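Local coordinates for dally-like protein (Drosophila melanogaster, PDB 3ODN), which probably acts as a cell-surface heparan sulfate proteoglycan of the glypican family with a part in Hedgehog signalling, the chain here being its helical core domain, at residues 101-106 against 295-300; 108-113 against 152-157; 115-120 against 144-149; 192-197 against 288-293. The protein carries 2 engineered substitutions. All blocks are in the same frame, centred on the assembly; numbering follows the deposited sequence.

Contact 1. Residues 101-106 against 295-300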
loop_
_atom_site.group_PDB
_atom_site.type_symbol
_atom_site.label_atom_id
_atom_site.label_comp_id
_atom_site.label_asym_id
_atom_site.label_seq_id
_atom_site.Cartn_x
_atom_site.Cartn_y
_atom_site.Cartn_z
ATOM N N SER A 101 -2.304 13.233 28.672
ATOM C CA SER A 101 -3.272 13.196 29.762
ATOM C C SER A 101 -2.843 12.186 30.816
ATOM O O SER A 101 -2.870 12.521 31.999
ATOM C CB SER A 101 -4.666 12.877 29.231
ATOM O OG SER A 101 -5.104 13.902 28.354
ATOM N N MET A 102 -2.415 10.969 30.392
ATOM C CA MET A 102 -1.945 9.950 31.326
ATOM C C MET A 102 -0.688 10.418 32.037
ATOM O O MET A 102 -0.579 10.238 33.248
ATOM C CB MET A 102 -1.668 8.614 30.623
ATOM C CG MET A 102 -1.161 7.532 31.576
ATOM S SD MET A 102 -0.495 6.049 30.777
ATOM C CE MET A 102 -2.010 5.114 30.524
ATOM N N PHE A 103 0.249 11.021 31.296
ATOM C CA PHE A 103 1.538 11.441 31.848
ATOM C C PHE A 103 1.496 12.610 32.844
ATOM O O PHE A 103 2.167 12.517 33.851
ATOM C CB PHE A 103 2.614 11.510 30.764
ATOM C CG PHE A 103 3.345 10.209 30.465
ATOM C CD1 PHE A 103 4.734 10.134 30.557
ATOM C CD2 PHE A 103 2.644 9.060 30.090
ATOM C CE1 PHE A 103 5.407 8.934 30.305
ATOM C CE2 PHE A 103 3.322 7.865 29.819
ATOM C CZ PHE A 103 4.702 7.811 29.927
ATOM N N ILE A 104 0.599 13.612 32.644
ATOM C CA ILE A 104 0.301 14.730 33.561
ATOM C C ILE A 104 -0.313 14.151 34.847
ATOM O O ILE A 104 -0.046 14.624 35.955
ATOM C CB ILE A 104 -0.695 15.752 32.908
ATOM C CG1 ILE A 104 0.019 16.696 31.919
ATOM C CG2 ILE A 104 -1.454 16.575 33.962
ATOM C CD1 ILE A 104 -0.962 17.620 31.063
ATOM N N ARG A 105 -1.180 13.151 34.681
ATOM C CA ARG A 105 -1.874 12.536 35.801
ATOM C C ARG A 105 -0.974 11.635 36.639
ATOM O O ARG A 105 -0.935 11.796 37.847
ATOM C CB ARG A 105 -3.196 11.878 35.342
ATOM C CG ARG A 105 -4.349 12.892 35.311
ATOM C CD ARG A 105 -5.273 12.793 34.110
ATOM N NE ARG A 105 -6.202 11.679 34.239
ATOM C CZ ARG A 105 -7.492 11.807 34.531
ATOM N NH1 ARG A 105 -8.031 13.009 34.684
ATOM N NH2 ARG A 105 -8.259 10.733 34.650
ATOM N N THR A 106 -0.194 10.760 36.001
ATOM C CA THR A 106 0.708 9.810 36.661
ATOM C C THR A 106 2.048 10.398 37.106
ATOM O O THR A 106 2.504 10.079 38.207
ATOM C CB THR A 106 0.920 8.591 35.756
ATOM O OG1 THR A 106 -0.324 8.268 35.136
ATOM C CG2 THR A 106 1.464 7.383 36.508
ATOM N N ILE A 295 1.322 3.161 27.969
ATOM C CA ILE A 295 1.491 1.994 28.851
ATOM C C ILE A 295 2.886 1.386 28.659
ATOM O O ILE A 295 3.538 1.066 29.644
ATOM C CB ILE A 295 0.340 0.951 28.652
ATOM C CG1 ILE A 295 -1.015 1.501 29.145
ATOM C CG2 ILE A 295 0.644 -0.408 29.312
ATOM C CD1 ILE A 295 -2.168 1.342 28.140
ATOM N N LYS A 296 3.354 1.248 27.403
ATOM C CA LYS A 296 4.687 0.689 27.094
ATOM C C LYS A 296 5.810 1.596 27.624
ATOM O O LYS A 296 6.823 1.096 28.103
ATOM C CB LYS A 296 4.861 0.468 25.586
ATOM C CG LYS A 296 3.912 -0.554 24.978
ATOM C CD LYS A 296 3.752 -0.298 23.462
ATOM C CE LYS A 296 3.274 -1.498 22.679
ATOM N NZ LYS A 296 4.323 -2.042 21.764
ATOM N N ILE A 297 5.628 2.922 27.543
ATOM C CA ILE A 297 6.632 3.874 28.010
ATOM C C ILE A 297 6.630 4.001 29.554
ATOM O O ILE A 297 7.709 4.077 30.151
ATOM C CB ILE A 297 6.662 5.198 27.160
ATOM C CG1 ILE A 297 6.994 4.866 25.688
ATOM C CG2 ILE A 297 7.648 6.259 27.739
ATOM C CD1 ILE A 297 6.739 5.898 24.733
ATOM N N SER A 298 5.436 3.922 30.199
ATOM C CA SER A 298 5.312 3.955 31.670
ATOM C C SER A 298 5.960 2.699 32.295
ATOM O O SER A 298 6.599 2.780 33.351
ATOM C CB SER A 298 3.848 4.063 32.093
ATOM O OG SER A 298 3.127 2.866 31.844
ATOM N N GLU A 299 5.801 1.545 31.620
ATOM C CA GLU A 299 6.366 0.263 32.031
ATOM C C GLU A 299 7.897 0.263 31.935
ATOM O O GLU A 299 8.542 -0.298 32.816
ATOM C CB GLU A 299 5.676 -0.917 31.315
ATOM C CG GLU A 299 4.292 -1.189 31.908
ATOM C CD GLU A 299 3.384 -2.240 31.289
ATOM O OE1 GLU A 299 3.552 -2.576 30.092
ATOM O OE2 GLU A 299 2.456 -2.685 32.003
ATOM N N ALA A 300 8.479 0.987 30.946
ATOM C CA ALA A 300 9.935 1.183 30.824
ATOM C C ALA A 300 10.430 2.094 31.992
ATOM O O ALA A 300 11.482 1.839 32.585
ATOM C CB ALA A 300 10.259 1.825 29.489
#

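Contact 2. Residues 108-113 against 152-157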
loop_
_atom_site.group_PDB
_atom_site.type_symbol
_atom_site.label_atom_id
_atom_site.label_comp_id
_atom_site.label_asym_id
_atom_site.label_seq_id
_atom_site.Cartn_x
_atom_site.Cartn_y
_atom_site.Cartn_z
ATOM N N GLY A 108 3.021 13.875 36.869
ATOM C CA GLY A 108 2.880 15.238 37.360
ATOM C C GLY A 108 3.867 16.220 36.781
ATOM O O GLY A 108 4.114 16.218 35.575
ATOM N N VAL A 109 4.452 17.044 37.646
ATOM C CA VAL A 109 5.408 18.071 37.245
ATOM C C VAL A 109 6.746 17.553 36.722
ATOM O O VAL A 109 7.438 18.303 36.041
ATOM C CB VAL A 109 5.567 19.237 38.263
ATOM C CG1 VAL A 109 5.831 20.549 37.515
ATOM C CG2 VAL A 109 4.338 19.372 39.158
ATOM N N ILE A 110 7.118 16.286 37.025
ATOM C CA ILE A 110 8.352 15.669 36.512
ATOM C C ILE A 110 8.158 15.529 35.001
ATOM O O ILE A 110 9.066 15.860 34.225
ATOM C CB ILE A 110 8.683 14.313 37.223
ATOM C CG1 ILE A 110 9.291 14.546 38.640
ATOM C CG2 ILE A 110 9.608 13.411 36.370
ATOM C CD1 ILE A 110 9.422 13.228 39.555
ATOM N N TYR A 111 6.933 15.113 34.592
ATOM C CA TYR A 111 6.548 15.008 33.196
ATOM C C TYR A 111 6.403 16.401 32.551
ATOM O O TYR A 111 7.016 16.618 31.514
ATOM C CB TYR A 111 5.279 14.136 33.004
ATOM C CG TYR A 111 4.662 14.304 31.637
ATOM C CD1 TYR A 111 5.210 13.675 30.522
ATOM C CD2 TYR A 111 3.594 15.175 31.435
ATOM C CE1 TYR A 111 4.683 13.873 29.248
ATOM C CE2 TYR A 111 3.064 15.389 30.164
ATOM C CZ TYR A 111 3.604 14.722 29.073
ATOM O OH TYR A 111 3.100 14.923 27.812
ATOM N N GLU A 112 5.594 17.316 33.135
ATOM C CA GLU A 112 5.352 18.681 32.631
ATOM C C GLU A 112 6.632 19.447 32.284
ATOM O O GLU A 112 6.717 20.023 31.202
ATOM C CB GLU A 112 4.500 19.502 33.610
ATOM C CG GLU A 112 3.021 19.140 33.609
ATOM C CD GLU A 112 2.070 20.109 34.295
ATOM O OE1 GLU A 112 0.866 19.775 34.398
ATOM O OE2 GLU A 112 2.514 21.197 34.727
ATOM N N ARG A 113 7.641 19.401 33.167
ATOM C CA ARG A 113 8.958 20.041 32.992
ATOM C C ARG A 113 9.676 19.535 31.734
ATOM O O ARG A 113 10.336 20.324 31.043
ATOM C CB ARG A 113 9.839 19.732 34.220
ATOM C CG ARG A 113 10.990 20.718 34.485
ATOM C CD ARG A 113 12.088 20.135 35.383
ATOM N NE ARG A 113 11.544 19.356 36.503
ATOM C CZ ARG A 113 12.079 18.233 36.973
ATOM N NH1 ARG A 113 13.203 17.756 36.453
ATOM N NH2 ARG A 113 11.503 17.588 37.980
ATOM N N PHE A 152 18.067 9.436 35.559
ATOM C CA PHE A 152 19.185 9.116 36.441
ATOM C C PHE A 152 19.444 10.327 37.335
ATOM O O PHE A 152 19.507 10.178 38.559
ATOM C CB PHE A 152 20.448 8.700 35.655
ATOM C CG PHE A 152 21.638 8.393 36.543
ATOM C CD1 PHE A 152 22.581 9.373 36.836
ATOM C CD2 PHE A 152 21.772 7.148 37.149
ATOM C CE1 PHE A 152 23.646 9.109 37.705
ATOM C CE2 PHE A 152 22.847 6.879 38.010
ATOM C CZ PHE A 152 23.777 7.862 38.280
ATOM N N THR A 153 19.549 11.525 36.721
ATOM C CA THR A 153 19.764 12.792 37.413
ATOM C C THR A 153 18.680 13.086 38.438
ATOM O O THR A 153 19.023 13.344 39.576
ATOM C CB THR A 153 20.032 13.944 36.440
ATOM O OG1 THR A 153 19.225 13.814 35.274
ATOM C CG2 THR A 153 21.473 14.016 36.029
ATOM N N VAL A 154 17.390 12.981 38.059
ATOM C CA VAL A 154 16.231 13.198 38.936
ATOM C C VAL A 154 16.349 12.360 40.239
ATOM O O VAL A 154 16.254 12.922 41.338
ATOM C CB VAL A 154 14.889 12.952 38.174
ATOM C CG1 VAL A 154 13.703 12.821 39.129
ATOM C CG2 VAL A 154 14.621 14.054 37.160
ATOM N N LEU A 155 16.575 11.030 40.101
ATOM C CA LEU A 155 16.725 10.091 41.216
ATOM C C LEU A 155 17.925 10.456 42.107
ATOM O O LEU A 155 17.807 10.444 43.336
ATOM C CB LEU A 155 16.887 8.663 40.671
ATOM C CG LEU A 155 17.220 7.567 41.682
ATOM C CD1 LEU A 155 15.962 6.925 42.225
ATOM C CD2 LEU A 155 18.106 6.523 41.069
ATOM N N ASN A 156 19.067 10.772 41.479
ATOM C CA ASN A 156 20.300 11.105 42.174
ATOM C C ASN A 156 20.517 12.620 42.342
ATOM O O ASN A 156 21.559 13.179 41.978
ATOM C CB ASN A 156 21.489 10.338 41.591
ATOM C CG ASN A 156 21.298 8.848 41.660
ATOM O OD1 ASN A 156 21.230 8.260 42.739
ATOM N ND2 ASN A 156 21.096 8.216 40.513
ATOM N N THR A 157 19.488 13.270 42.926
ATOM C CA THR A 157 19.427 14.692 43.281
ATOM C C THR A 157 20.550 15.009 44.261
ATOM O O THR A 157 21.177 16.065 44.168
ATOM C CB THR A 157 18.055 15.044 43.921
ATOM O OG1 THR A 157 17.326 13.866 44.296
ATOM C CG2 THR A 157 17.206 15.908 43.029
#

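Contact 3. Residues 115-120 against 144-149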
loop_
_atom_site.group_PDB
_atom_site.type_symbol
_atom_site.label_atom_id
_atom_site.label_comp_id
_atom_site.label_asym_id
_atom_site.label_seq_id
_atom_site.Cartn_x
_atom_site.Cartn_y
_atom_site.Cartn_z
ATOM N N SER A 115 8.040 17.512 29.197
ATOM C CA SER A 115 7.025 17.082 28.233
ATOM C C SER A 115 7.476 17.157 26.782
ATOM O O SER A 115 7.070 16.321 25.991
ATOM C CB SER A 115 5.693 17.802 28.461
ATOM O OG SER A 115 5.740 19.187 28.161
ATOM N N TYR A 116 8.368 18.110 26.458
ATOM C CA TYR A 116 8.943 18.328 25.131
ATOM C C TYR A 116 9.635 17.077 24.562
ATOM O O TYR A 116 9.578 16.850 23.362
ATOM C CB TYR A 116 9.906 19.535 25.160
ATOM C CG TYR A 116 11.237 19.278 25.836
ATOM C CD1 TYR A 116 11.399 19.488 27.206
ATOM C CD2 TYR A 116 12.358 18.901 25.096
ATOM C CE1 TYR A 116 12.631 19.281 27.827
ATOM C CE2 TYR A 116 13.600 18.708 25.705
ATOM C CZ TYR A 116 13.733 18.896 27.071
ATOM O OH TYR A 116 14.964 18.723 27.668
ATOM N N VAL A 117 10.274 16.274 25.424
ATOM C CA VAL A 117 10.954 15.034 25.073
ATOM C C VAL A 117 9.916 14.091 24.461
ATOM O O VAL A 117 10.146 13.513 23.397
ATOM C CB VAL A 117 11.629 14.419 26.332
ATOM C CG1 VAL A 117 12.317 13.094 26.020
ATOM C CG2 VAL A 117 12.611 15.402 26.969
ATOM N N PHE A 118 8.770 13.961 25.131
ATOM C CA PHE A 118 7.681 13.116 24.689
ATOM C C PHE A 118 6.921 13.753 23.517
ATOM O O PHE A 118 6.552 13.038 22.593
ATOM C CB PHE A 118 6.742 12.792 25.867
ATOM C CG PHE A 118 7.440 12.161 27.044
ATOM C CD1 PHE A 118 7.771 12.918 28.163
ATOM C CD2 PHE A 118 7.760 10.811 27.040
ATOM C CE1 PHE A 118 8.383 12.327 29.272
ATOM C CE2 PHE A 118 8.389 10.225 28.136
ATOM C CZ PHE A 118 8.703 10.988 29.243
ATOM N N SER A 119 6.724 15.087 23.530
ATOM C CA SER A 119 6.018 15.761 22.441
ATOM C C SER A 119 6.865 15.756 21.141
ATOM O O SER A 119 6.308 15.535 20.071
ATOM C CB SER A 119 5.475 17.136 22.864
ATOM O OG SER A 119 6.325 18.232 22.555
ATOM N N ASP A 120 8.211 15.859 21.262
ATOM C CA ASP A 120 9.178 15.778 20.147
ATOM C C ASP A 120 9.152 14.384 19.520
ATOM O O ASP A 120 9.433 14.254 18.328
ATOM C CB ASP A 120 10.631 16.081 20.599
ATOM C CG ASP A 120 10.960 17.544 20.820
ATOM O OD1 ASP A 120 10.146 18.408 20.405
ATOM O OD2 ASP A 120 12.017 17.832 21.453
ATOM N N PHE A 144 15.000 7.285 24.395
ATOM C CA PHE A 144 15.272 6.437 25.538
ATOM C C PHE A 144 16.620 6.789 26.162
ATOM O O PHE A 144 16.784 6.641 27.381
ATOM C CB PHE A 144 15.221 4.957 25.121
ATOM C CG PHE A 144 13.843 4.352 25.030
ATOM C CD1 PHE A 144 13.031 4.257 26.151
ATOM C CD2 PHE A 144 13.388 3.803 23.841
ATOM C CE1 PHE A 144 11.772 3.655 26.076
ATOM C CE2 PHE A 144 12.122 3.208 23.765
ATOM C CZ PHE A 144 11.319 3.149 24.878
ATOM N N ASN A 145 17.572 7.303 25.356
ATOM C CA ASN A 145 18.864 7.758 25.884
ATOM C C ASN A 145 18.671 9.041 26.747
ATOM O O ASN A 145 19.239 9.162 27.843
ATOM C CB ASN A 145 19.873 7.991 24.750
ATOM C CG ASN A 145 21.267 8.240 25.277
ATOM O OD1 ASN A 145 22.048 7.303 25.522
ATOM N ND2 ASN A 145 21.590 9.514 25.508
ATOM N N THR A 146 17.864 9.986 26.222
ATOM C CA THR A 146 17.507 11.262 26.844
ATOM C C THR A 146 16.659 10.979 28.097
ATOM O O THR A 146 16.876 11.608 29.131
ATOM C CB THR A 146 16.741 12.147 25.817
ATOM O OG1 THR A 146 17.545 12.333 24.638
ATOM C CG2 THR A 146 16.311 13.511 26.394
ATOM N N LEU A 147 15.705 10.040 27.992
ATOM C CA LEU A 147 14.816 9.650 29.075
ATOM C C LEU A 147 15.605 9.079 30.251
ATOM O O LEU A 147 15.361 9.473 31.386
ATOM C CB LEU A 147 13.760 8.657 28.539
ATOM C CG LEU A 147 12.677 8.147 29.484
ATOM C CD1 LEU A 147 11.777 9.266 29.972
ATOM C CD2 LEU A 147 11.859 7.089 28.812
ATOM N N TYR A 148 16.602 8.225 29.976
ATOM C CA TYR A 148 17.494 7.628 30.979
ATOM C C TYR A 148 18.370 8.662 31.712
ATOM O O TYR A 148 18.554 8.552 32.928
ATOM C CB TYR A 148 18.362 6.550 30.296
ATOM C CG TYR A 148 19.589 6.094 31.055
ATOM C CD1 TYR A 148 19.478 5.485 32.302
ATOM C CD2 TYR A 148 20.856 6.197 30.492
ATOM C CE1 TYR A 148 20.602 5.029 32.988
ATOM C CE2 TYR A 148 21.986 5.718 31.156
ATOM C CZ TYR A 148 21.856 5.145 32.409
ATOM O OH TYR A 148 22.972 4.686 33.072
ATOM N N GLN A 149 18.949 9.624 30.963
ATOM C CA GLN A 149 19.832 10.649 31.523
ATOM C C GLN A 149 19.075 11.564 32.459
ATOM O O GLN A 149 19.543 11.792 33.583
ATOM C CB GLN A 149 20.564 11.431 30.425
ATOM C CG GLN A 149 21.921 10.823 30.060
ATOM C CD GLN A 149 22.603 11.646 29.008
ATOM O OE1 GLN A 149 23.155 12.716 29.278
ATOM N NE2 GLN A 149 22.556 11.184 27.778
#

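Contact 4. Residues 192-197 against 288-293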
loop_
_atom_site.group_PDB
_atom_site.type_symbol
_atom_site.label_atom_id
_atom_site.label_comp_id
_atom_site.label_asym_id
_atom_site.label_seq_id
_atom_site.Cartn_x
_atom_site.Cartn_y
_atom_site.Cartn_z
ATOM N N ARG A 192 8.891 -1.292 12.135
ATOM C CA ARG A 192 8.137 -2.228 11.288
ATOM C C ARG A 192 6.708 -1.840 11.011
ATOM O O ARG A 192 6.273 -1.913 9.861
ATOM C CB ARG A 192 8.281 -3.678 11.778
ATOM C CG ARG A 192 9.742 -4.179 11.779
ATOM C CD ARG A 192 9.782 -5.683 11.862
ATOM N NE ARG A 192 11.081 -6.229 12.257
ATOM C CZ ARG A 192 11.232 -7.406 12.858
ATOM N NH1 ARG A 192 10.173 -8.159 13.137
ATOM N NH2 ARG A 192 12.439 -7.830 13.206
ATOM N N SER A 193 5.991 -1.339 12.037
ATOM C CA SER A 193 4.585 -0.944 11.884
ATOM C C SER A 193 4.410 0.399 11.191
ATOM O O SER A 193 3.504 0.506 10.393
ATOM C CB SER A 193 3.845 -1.017 13.217
ATOM O OG SER A 193 4.508 -0.252 14.205
ATOM N N PHE A 194 5.298 1.400 11.442
ATOM C CA PHE A 194 5.249 2.710 10.800
ATOM C C PHE A 194 5.632 2.637 9.318
ATOM O O PHE A 194 4.950 3.216 8.462
ATOM C CB PHE A 194 6.063 3.757 11.584
ATOM C CG PHE A 194 5.271 4.476 12.671
ATOM C CD1 PHE A 194 5.099 3.904 13.925
ATOM C CD2 PHE A 194 4.702 5.728 12.431
ATOM C CE1 PHE A 194 4.359 4.553 14.908
ATOM C CE2 PHE A 194 3.955 6.374 13.417
ATOM C CZ PHE A 194 3.795 5.784 14.655
ATOM N N VAL A 195 6.664 1.861 9.005
ATOM C CA VAL A 195 7.142 1.638 7.634
ATOM C C VAL A 195 6.077 0.927 6.820
ATOM O O VAL A 195 5.749 1.379 5.726
ATOM C CB VAL A 195 8.560 0.967 7.577
ATOM C CG1 VAL A 195 8.998 0.668 6.143
ATOM C CG2 VAL A 195 9.617 1.843 8.262
ATOM N N ALA A 196 5.493 -0.134 7.368
ATOM C CA ALA A 196 4.452 -0.904 6.685
ATOM C C ALA A 196 3.133 -0.132 6.524
ATOM O O ALA A 196 2.460 -0.317 5.512
ATOM C CB ALA A 196 4.217 -2.224 7.408
ATOM N N THR A 197 2.779 0.741 7.500
ATOM C CA THR A 197 1.562 1.566 7.467
ATOM C C THR A 197 1.639 2.662 6.413
ATOM O O THR A 197 0.660 2.903 5.699
ATOM C CB THR A 197 1.233 2.125 8.876
ATOM O OG1 THR A 197 1.026 1.008 9.738
ATOM C CG2 THR A 197 -0.035 2.996 8.899
ATOM N N MET A 288 -1.829 -1.913 18.026
ATOM C CA MET A 288 -1.202 -2.550 19.197
ATOM C C MET A 288 0.128 -1.861 19.614
ATOM O O MET A 288 0.643 -2.145 20.702
ATOM C CB MET A 288 -0.968 -4.067 18.979
ATOM C CG MET A 288 -2.240 -4.940 18.885
ATOM S SD MET A 288 -3.636 -4.579 20.006
ATOM C CE MET A 288 -2.852 -4.783 21.648
ATOM N N VAL A 289 0.664 -0.956 18.754
ATOM C CA VAL A 289 1.903 -0.210 19.001
ATOM C C VAL A 289 1.582 1.212 19.488
ATOM O O VAL A 289 2.065 1.622 20.541
ATOM C CB VAL A 289 2.871 -0.208 17.772
ATOM C CG1 VAL A 289 4.202 0.467 18.104
ATOM C CG2 VAL A 289 3.131 -1.618 17.268
ATOM N N VAL A 290 0.774 1.944 18.698
ATOM C CA VAL A 290 0.392 3.340 18.893
ATOM C C VAL A 290 -0.650 3.550 19.994
ATOM O O VAL A 290 -0.432 4.412 20.843
ATOM C CB VAL A 290 0.015 4.003 17.527
ATOM C CG1 VAL A 290 -0.514 5.429 17.698
ATOM C CG2 VAL A 290 1.216 4.013 16.585
ATOM N N GLU A 291 -1.791 2.819 19.967
ATOM C CA GLU A 291 -2.829 2.968 20.990
ATOM C C GLU A 291 -2.322 2.778 22.468
ATOM O O GLU A 291 -2.595 3.659 23.289
ATOM C CB GLU A 291 -4.111 2.166 20.666
ATOM C CG GLU A 291 -5.053 1.968 21.848
ATOM C CD GLU A 291 -6.536 2.014 21.539
ATOM O OE1 GLU A 291 -6.959 1.427 20.515
ATOM O OE2 GLU A 291 -7.282 2.608 22.350
ATOM N N PRO A 292 -1.578 1.689 22.821
ATOM C CA PRO A 292 -1.119 1.541 24.215
ATOM C C PRO A 292 0.320 2.004 24.418
ATOM O O PRO A 292 1.014 1.475 25.292
ATOM C CB PRO A 292 -1.234 0.034 24.436
ATOM C CG PRO A 292 -1.145 -0.588 23.000
ATOM C CD PRO A 292 -1.168 0.519 22.010
ATOM N N LEU A 293 0.780 2.975 23.605
ATOM C CA LEU A 293 2.148 3.496 23.641
ATOM C C LEU A 293 2.500 4.140 24.987
ATOM O O LEU A 293 3.625 3.968 25.466
ATOM C CB LEU A 293 2.447 4.422 22.440
ATOM C CG LEU A 293 3.904 4.902 22.229
ATOM C CD1 LEU A 293 4.909 3.740 22.263
ATOM C CD2 LEU A 293 4.027 5.621 20.906
#

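Contact 1. Residues 101-106 against 295-300
Met102 and Phe103, near the C-terminal end of helix 48-106, reach over to Ile295, Ile297 and Ser298 of helix 293-306, a helix-to-helix contact in the long glypican helical bundle. The two segments run in broadly the same sense, 33° apart, but their axes come no closer than 11.3 Å, and long side chains have to bridge the gap. Met102 does so first. Its CG stands anti to the backbone N (chi1 179°), chi2 is extended as well, and a bend at chi3 sets the methyl CE 4.0 Å from Ile295 CG1; the two chains cross at about a right angle. Phe103 follows and lies deeper. Its ring carries CZ to 4.0 Å from Ile297 CG2, which approaches obliquely, while the backbone N of Ser298 sits at the ring edge, near the plane and 4.0 Å from the same CZ. Phe99 stacks on this ring, and Tyr111 and Phe118 meet it too, so Phe103 belongs to an aromatic cluster. At the end of the segment Thr106 OG1 donates a hydrogen bond back to Met102 O at 2.7 Å, and the same carbonyl also accepts from Thr106 N. Ser298 spends its hydroxyl in a similar way: OG donates to Ile295 O at 2.9 Å, arriving on the same face of the carbonyl plane as Glu299 N.

Contact 2. Residues 108-113 against 152-157
Ile110 and Val154 are the closest pair of the two backbones, with CA atoms 8.6 Å apart, where the brief helix 109-113 faces the last turn of helix 136-155. Val154 does all the touching on its side and uses both branches. Its CG1 lies 4.3 Å from Ile110 CD1, a loose apolar contact. Its CG2 takes Arg113, lying 4.0 Å from NH1 at the edge of the guanidinium and near its plane rather than over a face. A bend at chi3 in an otherwise extended chain brings the arginine there, and it slides past the valine in the opposite direction. Only 100 Å² is buried, and the contact stays on the surface. Both backbones change course here: Gly108, the first residue past helix 48-106 to leave helical angles (phi 60°), is also the N-cap of helix 109-113, whereas Asn156 leaves helix 136-155 and lays ND2 over one face of the Phe152 ring. The contact lies far out toward one end of the glypican helical bundle. Behind the first segment Tyr111 packs on Ile104 of helix 48-106; behind the second, Phe152 packs on Met166 of helix 163-176 and on Thr312, Val315 and Phe316 of helix 308-318.

Contact 3. Residues 115-120 against 144-149
Phe118 points the far end of its ring at Leu147, whose CD1 comes in obliquely to 3.6 Å from CZ and 4.0 Å from CE2, the two side chains crossing at about a right angle. With CG anti to the backbone N (chi1 -178°), the leucine chain extends so that CD1 comes to the end of the ring. The rings of Phe99 and Tyr111 also meet Phe118, and Leu147 thus adds an aliphatic branch to a group of aromatic side chains. The other ring of this segment, that of Tyr116, has Val117 CG2 over one face, 3.6 Å above the plane and offset toward the rim, and Asp120 OD2 at its edge, in plane. Its hydroxyl reaches the partner helix just beyond the segment, in a hydrogen bond between OH and Lys150 NZ.

The segments belong to helices 115-131 and 136-155, which follow one another through a short connection and run in broadly opposite senses, a helical hairpin within the all-helical glypican core. Their nearest CA atoms, those of Val117 and Leu147, are 7.7 Å apart. One step before Phe118, Val117 meets Thr146 methyl to methyl. The threonine CG2 lies 4.0 Å from Val117 CG1 and 4.2 Å from CG2, so it touches both branches of the valine as the two side chains slide past each other. Turning CG2 toward the partner leaves Thr146 OG1 on its own helix, where it bonds to Lys142 O. Phe143 and Lys150 also touch Val117, and Phe179 from a loop touches Leu147.

Contact 4. Residues 192-197 against 288-293
Phe194 and Val290 make the apolar half of this buried contact: Val290 CG2 sits obliquely to the ring, 3.6 Å from CE1 and 3.7 Å from CZ, and the two side chains cross at about a right angle. The other half is Ser193 against Val289, with OG 3.6 Å from CG2. That is packing alone, because the serine hydroxyl is turned back along its own helix and bonded to Gln189 O; chi1 of 55° puts OG between the backbone N and the carbonyl carbon. Ser193 and Val289 are also where the backbones come closest, their CA atoms 7.6 Å apart.

Within the glypican helical bundle, the contact joins the long helix 182-214 to the short helix 287-290. The latter gives way to a type I turn from Val290 to Leu293, and Pro292 in that turn is the N-cap of helix 293-306. Val290 O, at the head of the turn, accepts a hydrogen bond from Ser95 OG of helix 48-106. On the other side Ser193 O is gripped twice by Thr197, by N at 3.0 Å and by OG1 at 2.6 Å, which arrive on opposite faces of the carbonyl plane. Further out, Leu92 of helix 48-106 touches both Phe194 and Val290, while Leu125 and Tyr128 of helix 115-131 and Ile286 of a loop pack on the phenylalanine.

How the contacts relate
From the N terminus, helix 48-106 opens the widest loop, which contact 1 closes at helix 293-306; the other three contacts all nest inside it. Contact 2 comes next, opening on helix 109-113 and closing at the end of helix 136-155. Contact 3, nested within contact 2, ties helix 115-131 to an earlier part of that same helix. Contact 4 follows both in series, opening on helix 182-214 and closing at helix 287-290, and no loops cross. Contacts 1, 2 and 3 touch one another through Phe103, Tyr111 and Phe118, in one region away from the chain's centre. Contact 4 lies nearer that centre and touches contact 1 where Lys296 packs on the backbone of Met288 and Val289.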